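Local coordinates for protein lectin (Pleurotus ostreatus, PDB 6T0Q) that binds N-acetyl-D-galactosamine and probably other galactose-type sugars, with a calcium ion held in each of its two beta-sandwich modules, at residues T71-S76 against P187-V192; L193-S198 against M348-A353; L244-A249 against P266-T271. All blocks are in the same frame, centred on the assembly; numbering follows the deposited sequence. Where two conformers were deposited one is given.

Interaction 1. Residues T71-S76 against P187-V192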
loop_
_atom_site.group_PDB
_atom_site.type_symbol
_atom_site.label_atom_id
_atom_site.label_comp_id
_atom_site.label_asym_id
_atom_site.label_seq_id
_atom_site.Cartn_x
_atom_site.Cartn_y
_atom_site.Cartn_z
ATOM N N THR A 71 -20.120 10.646 -12.252
ATOM C CA THR A 71 -20.912 9.544 -12.776
ATOM C C THR A 71 -21.459 9.978 -14.131
ATOM O O THR A 71 -22.099 11.030 -14.228
ATOM C CB THR A 71 -22.053 9.200 -11.821
ATOM O OG1 THR A 71 -21.512 8.781 -10.562
ATOM C CG2 THR A 71 -22.926 8.101 -12.403
ATOM N N ILE A 72 -21.197 9.193 -15.171
ATOM C CA ILE A 72 -21.568 9.567 -16.534
ATOM C C ILE A 72 -22.541 8.539 -17.092
ATOM O O ILE A 72 -22.351 7.331 -16.904
ATOM C CB ILE A 72 -20.316 9.682 -17.431
ATOM C CG1 ILE A 72 -19.410 10.817 -16.925
ATOM C CG2 ILE A 72 -20.699 9.888 -18.912
ATOM C CD1 ILE A 72 -17.973 10.734 -17.429
ATOM N N VAL A 73 -23.588 9.011 -17.773
ATOM C CA VAL A 73 -24.442 8.146 -18.586
ATOM C C VAL A 73 -24.470 8.725 -19.991
ATOM O O VAL A 73 -24.734 9.921 -20.160
ATOM C CB VAL A 73 -25.871 8.020 -18.024
ATOM C CG1 VAL A 73 -26.737 7.176 -18.984
ATOM C CG2 VAL A 73 -25.853 7.377 -16.619
ATOM N N VAL A 74 -24.200 7.886 -20.996
ATOM C CA VAL A 74 -24.081 8.359 -22.375
ATOM C C VAL A 74 -24.840 7.410 -23.298
ATOM O O VAL A 74 -24.865 6.194 -23.078
ATOM C CB VAL A 74 -22.598 8.513 -22.795
ATOM C CG1 VAL A 74 -21.824 7.205 -22.600
ATOM C CG2 VAL A 74 -22.494 9.004 -24.243
ATOM N N ALA A 75 -25.493 7.976 -24.313
ATOM C CA ALA A 75 -26.213 7.206 -25.318
ATOM C C ALA A 75 -25.908 7.798 -26.683
ATOM O O ALA A 75 -25.551 8.974 -26.800
ATOM C CB ALA A 75 -27.725 7.220 -25.066
ATOM N N SER A 76 -26.083 6.991 -27.730
ATOM C CA SER A 76 -25.679 7.465 -29.046
ATOM C C SER A 76 -26.468 6.767 -30.136
ATOM O O SER A 76 -26.860 5.611 -30.001
ATOM C CB SER A 76 -24.178 7.233 -29.292
ATOM O OG SER A 76 -23.845 5.853 -29.132
ATOM N N PRO A 187 -33.942 7.192 -23.326
ATOM C CA PRO A 187 -33.118 6.007 -23.050
ATOM C C PRO A 187 -33.297 5.537 -21.614
ATOM O O PRO A 187 -33.412 6.343 -20.687
ATOM C CB PRO A 187 -31.686 6.495 -23.308
ATOM C CG PRO A 187 -31.843 7.700 -24.209
ATOM C CD PRO A 187 -33.124 8.348 -23.736
ATOM N N VAL A 188 -33.334 4.215 -21.432
ATOM C CA VAL A 188 -33.418 3.661 -20.086
ATOM C C VAL A 188 -32.032 3.703 -19.457
ATOM O O VAL A 188 -31.011 3.527 -20.137
ATOM C CB VAL A 188 -33.992 2.231 -20.097
ATOM C CG1 VAL A 188 -35.292 2.170 -20.914
ATOM C CG2 VAL A 188 -32.984 1.249 -20.627
ATOM N N LEU A 189 -31.988 3.975 -18.165
ATOM C CA LEU A 189 -30.714 4.020 -17.473
ATOM C C LEU A 189 -30.202 2.596 -17.265
ATOM O O LEU A 189 -30.982 1.707 -16.925
ATOM C CB LEU A 189 -30.879 4.733 -16.131
ATOM C CG LEU A 189 -31.307 6.205 -16.199
ATOM C CD1 LEU A 189 -31.648 6.759 -14.812
ATOM C CD2 LEU A 189 -30.213 7.053 -16.855
ATOM N N PRO A 190 -28.915 2.343 -17.482
ATOM C CA PRO A 190 -28.355 1.026 -17.162
ATOM C C PRO A 190 -28.251 0.858 -15.658
ATOM O O PRO A 190 -28.379 1.842 -14.913
ATOM C CB PRO A 190 -26.961 1.079 -17.803
ATOM C CG PRO A 190 -26.574 2.515 -17.644
ATOM C CD PRO A 190 -27.863 3.308 -17.850
ATOM N N PRO A 191 -27.995 -0.355 -15.169
ATOM C CA PRO A 191 -27.678 -0.509 -13.743
ATOM C C PRO A 191 -26.409 0.258 -13.399
ATOM O O PRO A 191 -25.537 0.454 -14.248
ATOM C CB PRO A 191 -27.480 -2.027 -13.583
ATOM C CG PRO A 191 -27.122 -2.506 -14.961
ATOM C CD PRO A 191 -27.939 -1.644 -15.889
ATOM N N VAL A 192 -26.310 0.706 -12.139
ATOM C CA VAL A 192 -25.134 1.478 -11.730
ATOM C C VAL A 192 -23.857 0.672 -11.952
ATOM O O VAL A 192 -22.853 1.198 -12.452
ATOM C CB VAL A 192 -25.262 1.950 -10.268
ATOM C CG1 VAL A 192 -25.551 0.762 -9.298
ATOM C CG2 VAL A 192 -24.008 2.691 -9.858
#
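Val73 and Ala75 meet Leu189, Pro190 and Pro187 where the proline-rich linker between the two beta-sandwich modules of this lectin runs over the outer surface of the first. The strand 71-76 belongs to a four-stranded antiparallel sheet, bonded through its backbone to Met128, Ser130 and Leu132 along one edge and to Gln99 and Leu101 along the other. Its side chains alternate: Ile72 and Val74 point inward, against Phe82 of the facing sheet, while Val73 and Ala75 turn toward the linker. The segment 187-192 is irregular, its touching part runs at 133° to the strand, and no hydrogen bond joins the two, leaving a buried, wholly apolar seam.

From the CB of Val73 two branches diverge. CG1, set anti to the backbone N (chi1 176°), reaches toward the linker between Leu189 and Pro190: it lies 4.1 Å from CD2 of Leu189 and 4.2 Å from CD of Pro190. CG2, beside the backbone N, approaches the same methyl more loosely, 4.4 Å from Leu189 CD2. The valine crosses Leu189 at about a right angle, whereas it and the Pro190 ring pass alongside in opposite directions.

Leu189 brings only the CD2 branch to the strand, and its side chain also touches Ser352 of the C-terminal segment. Two residues further along the strand, toward the calcium ligands Asp77 and Asp78, the methyl of Ala75 rests on the ring of Pro187, at the start of the linker segment, with Ala75 CB 4.2 Å from Pro187 CG.

Interaction 2. Residues L193-S198 against M348-A353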
loop_
_atom_site.group_PDB
_atom_site.type_symbol
_atom_site.label_atom_id
_atom_site.label_comp_id
_atom_site.label_asym_id
_atom_site.label_seq_id
_atom_site.Cartn_x
_atom_site.Cartn_y
_atom_site.Cartn_z
ATOM N N LEU A 193 -23.884 -0.615 -11.607
ATOM C CA LEU A 193 -22.798 -1.570 -11.804
ATOM C C LEU A 193 -23.416 -2.923 -12.116
ATOM O O LEU A 193 -24.543 -3.202 -11.689
ATOM C CB LEU A 193 -21.904 -1.709 -10.556
ATOM C CG LEU A 193 -21.018 -0.513 -10.198
ATOM C CD1 LEU A 193 -20.406 -0.709 -8.805
ATOM C CD2 LEU A 193 -19.926 -0.344 -11.253
ATOM N N PRO A 194 -22.708 -3.785 -12.844
ATOM C CA PRO A 194 -23.224 -5.142 -13.064
ATOM C C PRO A 194 -23.002 -6.003 -11.831
ATOM O O PRO A 194 -22.010 -5.844 -11.112
ATOM C CB PRO A 194 -22.389 -5.648 -14.247
ATOM C CG PRO A 194 -21.056 -4.974 -14.037
ATOM C CD PRO A 194 -21.424 -3.568 -13.535
ATOM N N LEU A 195 -23.952 -6.904 -11.572
ATOM C CA LEU A 195 -23.673 -8.044 -10.703
ATOM C C LEU A 195 -23.234 -9.260 -11.505
ATOM O O LEU A 195 -22.501 -10.114 -10.987
ATOM C CB LEU A 195 -24.899 -8.389 -9.855
ATOM C CG LEU A 195 -25.198 -7.367 -8.761
ATOM C CD1 LEU A 195 -26.445 -7.776 -8.008
ATOM C CD2 LEU A 195 -23.985 -7.201 -7.818
ATOM N N ARG A 196 -23.673 -9.354 -12.757
ATOM C CA ARG A 196 -23.050 -10.261 -13.703
ATOM C C ARG A 196 -21.541 -10.052 -13.680
ATOM O O ARG A 196 -21.064 -8.916 -13.731
ATOM C CB ARG A 196 -23.611 -10.001 -15.102
ATOM C CG ARG A 196 -22.992 -10.854 -16.196
ATOM C CD ARG A 196 -23.547 -10.450 -17.563
ATOM N NE ARG A 196 -25.008 -10.437 -17.594
ATOM C CZ ARG A 196 -25.748 -11.378 -18.173
ATOM N NH1 ARG A 196 -25.155 -12.412 -18.761
ATOM N NH2 ARG A 196 -27.076 -11.292 -18.158
ATOM N N GLY A 197 -20.790 -11.146 -13.562
ATOM C CA GLY A 197 -19.355 -11.064 -13.362
ATOM C C GLY A 197 -18.916 -11.141 -11.913
ATOM O O GLY A 197 -17.721 -11.326 -11.653
ATOM N N SER A 198 -19.839 -11.011 -10.964
ATOM C CA SER A 198 -19.536 -11.169 -9.548
ATOM C C SER A 198 -20.089 -12.498 -9.044
ATOM O O SER A 198 -20.836 -13.194 -9.739
ATOM C CB SER A 198 -20.111 -10.002 -8.734
ATOM O OG SER A 198 -19.598 -8.773 -9.209
ATOM N N MET A 348 -32.269 -9.514 -9.371
ATOM C CA MET A 348 -31.907 -8.435 -8.444
ATOM C C MET A 348 -32.291 -7.052 -8.977
ATOM O O MET A 348 -31.932 -6.678 -10.097
ATOM C CB MET A 348 -30.398 -8.464 -8.172
ATOM C CG MET A 348 -29.955 -7.502 -7.057
ATOM S SD MET A 348 -30.350 -8.147 -5.413
ATOM C CE MET A 348 -29.221 -9.557 -5.340
ATOM N N VAL A 349 -33.003 -6.285 -8.162
ATOM C CA VAL A 349 -33.255 -4.883 -8.486
ATOM C C VAL A 349 -31.992 -4.078 -8.179
ATOM O O VAL A 349 -31.560 -3.994 -7.026
ATOM C CB VAL A 349 -34.456 -4.340 -7.704
ATOM C CG1 VAL A 349 -34.635 -2.849 -8.007
ATOM C CG2 VAL A 349 -35.733 -5.135 -8.046
ATOM N N ILE A 350 -31.404 -3.481 -9.211
ATOM C CA ILE A 350 -30.163 -2.714 -9.093
ATOM C C ILE A 350 -30.478 -1.238 -9.311
ATOM O O ILE A 350 -31.208 -0.911 -10.259
ATOM C CB ILE A 350 -29.121 -3.199 -10.113
ATOM C CG1 ILE A 350 -28.793 -4.684 -9.885
ATOM C CG2 ILE A 350 -27.862 -2.324 -10.043
ATOM C CD1 ILE A 350 -28.008 -5.339 -11.027
ATOM N N PRO A 351 -29.945 -0.321 -8.496
ATOM C CA PRO A 351 -30.176 1.110 -8.742
ATOM C C PRO A 351 -29.679 1.534 -10.115
ATOM O O PRO A 351 -28.674 1.031 -10.618
ATOM C CB PRO A 351 -29.378 1.799 -7.626
ATOM C CG PRO A 351 -29.268 0.758 -6.539
ATOM C CD PRO A 351 -29.125 -0.546 -7.292
ATOM N N SER A 352 -30.407 2.469 -10.719
ATOM C CA SER A 352 -30.011 3.028 -12.005
ATOM C C SER A 352 -28.726 3.834 -11.881
ATOM O O SER A 352 -28.486 4.505 -10.872
ATOM C CB SER A 352 -31.124 3.928 -12.549
ATOM O OG SER A 352 -32.321 3.193 -12.693
ATOM N N ALA A 353 -27.904 3.783 -12.922
ATOM C CA ALA A 353 -26.684 4.582 -12.970
ATOM C C ALA A 353 -27.003 6.075 -13.039
ATOM O O ALA A 353 -28.035 6.473 -13.593
ATOM C CB ALA A 353 -25.835 4.175 -14.171
ATOM O OXT ALA A 353 -26.234 6.914 -12.569
#
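Apolar side chains make most of the contact between Leu195 and the pair Met348 and Ile350. Leu195 presents CD1 to the stem of the methionine, 3.6 Å from Met348 CG and 4.0 Å from Met348 CB, the two side chains crossing at about a right angle. Met348 extends CG anti to the backbone N (chi1 -172°), and its two further bends hold SD off while curling Met348 CE back to 4.2 Å from Leu195 CD1. Against Ile350 the leucine is turned alongside, the two side chains passing in opposite directions, with Leu195 CG 4.1 Å from Ile350 CD1.

Both segments are irregular. The first is the end of the linker as it enters the second beta-sandwich, the other the C-terminal tail that returns beside it, and the two share a floor: Leu195 and Ile350 both rest on Leu235 of strand 229-239, and Met348 on Ala237.

Ile350 also straddles a backbone oxygen: its CG2 lies 3.8 Å and its CD1 4.1 Å from Leu193 O. The CB of Leu193 points away from the tail, and its side chain touches Leu293 and Phe102, two residues of a glycan pocket.

No hydrogen bond joins the two segments. On the linker side, a type II turn runs from Leu195 to Ser198, closed by Ser198 N to Leu195 O at 2.8 Å with Gly197 at its third position, and Pro194 O is hydrogen-bonded to Thr291 OG1.

Interaction 3. Residues L244-A249 against P266-T271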
loop_
_atom_site.group_PDB
_atom_site.type_symbol
_atom_site.label_atom_id
_atom_site.label_comp_id
_atom_site.label_asym_id
_atom_site.label_seq_id
_atom_site.Cartn_x
_atom_site.Cartn_y
_atom_site.Cartn_z
ATOM N N LEU A 244 -21.423 -2.792 5.694
ATOM C CA LEU A 244 -20.279 -2.529 4.836
ATOM C C LEU A 244 -19.431 -1.424 5.443
ATOM O O LEU A 244 -19.971 -0.398 5.873
ATOM C CB LEU A 244 -20.737 -2.112 3.441
ATOM C CG LEU A 244 -19.650 -1.608 2.488
ATOM C CD1 LEU A 244 -18.726 -2.762 2.078
ATOM C CD2 LEU A 244 -20.301 -0.957 1.273
ATOM N N TYR A 245 -18.110 -1.630 5.444
ATOM C CA TYR A 245 -17.127 -0.673 5.940
ATOM C C TYR A 245 -16.060 -0.422 4.880
ATOM O O TYR A 245 -15.722 -1.313 4.094
ATOM C CB TYR A 245 -16.429 -1.189 7.216
ATOM C CG TYR A 245 -17.374 -1.592 8.325
ATOM C CD1 TYR A 245 -18.006 -2.831 8.310
ATOM C CD2 TYR A 245 -17.627 -0.734 9.394
ATOM C CE1 TYR A 245 -18.872 -3.206 9.323
ATOM C CE2 TYR A 245 -18.488 -1.096 10.411
ATOM C CZ TYR A 245 -19.112 -2.333 10.371
ATOM O OH TYR A 245 -19.973 -2.700 11.380
ATOM N N VAL A 246 -15.506 0.793 4.875
ATOM C CA VAL A 246 -14.328 1.106 4.070
ATOM C C VAL A 246 -13.321 1.820 4.967
ATOM O O VAL A 246 -13.656 2.817 5.618
ATOM C CB VAL A 246 -14.663 1.947 2.816
ATOM C CG1 VAL A 246 -15.206 3.306 3.177
ATOM C CG2 VAL A 246 -13.430 2.105 1.939
ATOM N N ASN A 247 -12.105 1.277 5.033
ATOM C CA ASN A 247 -11.054 1.778 5.924
ATOM C C ASN A 247 -11.565 1.960 7.353
ATOM O O ASN A 247 -11.230 2.926 8.039
ATOM C CB ASN A 247 -10.463 3.072 5.376
ATOM C CG ASN A 247 -9.859 2.874 4.010
ATOM O OD1 ASN A 247 -9.260 1.829 3.744
ATOM N ND2 ASN A 247 -10.044 3.852 3.120
ATOM N N GLY A 248 -12.402 1.023 7.800
ATOM C CA GLY A 248 -12.913 1.036 9.158
ATOM C C GLY A 248 -14.118 1.919 9.397
ATOM O O GLY A 248 -14.715 1.842 10.478
ATOM N N ALA A 249 -14.500 2.755 8.439
ATOM C CA ALA A 249 -15.651 3.628 8.605
ATOM C C ALA A 249 -16.902 2.950 8.060
ATOM O O ALA A 249 -16.861 2.298 7.013
ATOM C CB ALA A 249 -15.422 4.962 7.893
ATOM N N PRO A 266 -16.521 8.971 -1.749
ATOM C CA PRO A 266 -15.845 10.072 -2.449
ATOM C C PRO A 266 -14.490 10.434 -1.868
ATOM O O PRO A 266 -13.844 11.352 -2.385
ATOM C CB PRO A 266 -16.835 11.232 -2.256
ATOM C CG PRO A 266 -17.374 10.984 -0.866
ATOM C CD PRO A 266 -17.438 9.459 -0.703
ATOM N N ASN A 267 -14.045 9.744 -0.822
ATOM C CA ASN A 267 -12.886 10.164 -0.042
ATOM C C ASN A 267 -11.953 8.988 0.215
ATOM O O ASN A 267 -11.487 8.775 1.333
ATOM C CB ASN A 267 -13.338 10.782 1.279
ATOM C CG ASN A 267 -14.102 9.795 2.149
ATOM O OD1 ASN A 267 -14.718 8.854 1.646
ATOM N ND2 ASN A 267 -14.054 9.999 3.460
ATOM N N LEU A 268 -11.670 8.203 -0.828
ATOM C CA LEU A 268 -10.725 7.098 -0.700
ATOM C C LEU A 268 -9.354 7.595 -0.247
ATOM O O LEU A 268 -8.963 8.735 -0.509
ATOM C CB LEU A 268 -10.569 6.371 -2.033
ATOM C CG LEU A 268 -11.753 5.589 -2.590
ATOM C CD1 LEU A 268 -11.355 4.992 -3.931
ATOM C CD2 LEU A 268 -12.133 4.497 -1.602
ATOM N N HIS A 269 -8.627 6.730 0.454
ATOM C CA HIS A 269 -7.200 6.940 0.625
ATOM C C HIS A 269 -6.529 6.823 -0.744
ATOM O O HIS A 269 -6.976 6.045 -1.589
ATOM C CB HIS A 269 -6.617 5.906 1.591
ATOM C CG HIS A 269 -5.176 6.132 1.933
ATOM N ND1 HIS A 269 -4.142 5.587 1.201
ATOM C CD2 HIS A 269 -4.596 6.847 2.931
ATOM C CE1 HIS A 269 -2.986 5.954 1.733
ATOM N NE2 HIS A 269 -3.234 6.721 2.781
ATOM N N PRO A 270 -5.478 7.607 -1.004
ATOM C CA PRO A 270 -4.903 7.614 -2.359
ATOM C C PRO A 270 -4.256 6.303 -2.782
ATOM O O PRO A 270 -4.163 6.054 -3.992
ATOM C CB PRO A 270 -3.873 8.759 -2.303
ATOM C CG PRO A 270 -3.658 9.027 -0.864
ATOM C CD PRO A 270 -4.935 8.693 -0.171
ATOM N N THR A 271 -3.791 5.457 -1.854
ATOM C CA THR A 271 -3.069 4.252 -2.258
ATOM C C THR A 271 -3.542 2.949 -1.618
ATOM O O THR A 271 -3.256 1.887 -2.180
ATOM C CB THR A 271 -1.564 4.401 -1.981
ATOM O OG1 THR A 271 -1.346 4.665 -0.587
ATOM C CG2 THR A 271 -0.973 5.526 -2.824
#
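Val246 and Asn247 open a type I' turn from Val246 to Ala249, closed by a reciprocal pair of backbone bonds, Val246 N to Ala249 O and Ala249 N to Val246 O, each 2.9 Å, and it stands beside the irregular segment 266-271 without any hydrogen bond between the two.

The apolar touch is light: Val246 CG2 comes to 4.5 Å from Leu268 CD2. Leu268 leans further on Ala229 and Ala232 of strand 229-239, and Val246 on Phe275.

Asn247 sets its amide nitrogen beside the backbone N and CB of His269. The nitrogen ND2 is 4.2 Å from His269 N and 4.3 Å from His269 CB, which is packing and no bond. The amide is held from elsewhere: ND2 bonds to OD1 of Asn273 and OD1 receives the backbone N-H of Thr274, two bonds that fix its rotation. Asn273 in turn gives ND2 to the carbonyl of His269, a second-shell link tying the turn to the loop.

His269 CB faces the turn, but its imidazole swings off from it, with CG anti to the backbone N (chi1 -174°). Pro270 CD sits 3.3 Å above one face, toward the rim, and ND1 accepts Thr271 N at 3.1 Å, nearly straight at 167° but 33° out of the ring plane, as well as the N-H of Phe272. Accepting these bonds, ND1 probably carries no proton.

Leu324 of the second subunit packs on both Asn247 and His269, placing the contact at the dimer interface. Asn247 and Gly248, both with positive phi, form the Asn-Gly corner classic for the two-residue type I' beta hairpin, here joining strands 241-246 and 249-254 at the edge of the second sandwich.

In the fold
From the N terminus, the chain first lends its short strand 23-24 to a sheet of the second module, then builds the first sandwich. Interaction 1 closes a loop over the later part of that sandwich, bringing the linker back to strand 67-76. Interaction 2 opens just afterwards and closes at the C terminus, its loop enclosing the second sandwich; interaction 3 is nested inside, a local closure of a hairpin against the loop before strand 273-281. Interactions 1 and 2 follow in series and meet: Pro190 O with Ala353 N and Val192 N with Pro351 O are probable hydrogen bonds, binding linker to tail between the modules. Interaction 3 lies apart, centred about 21 Å from interaction 2.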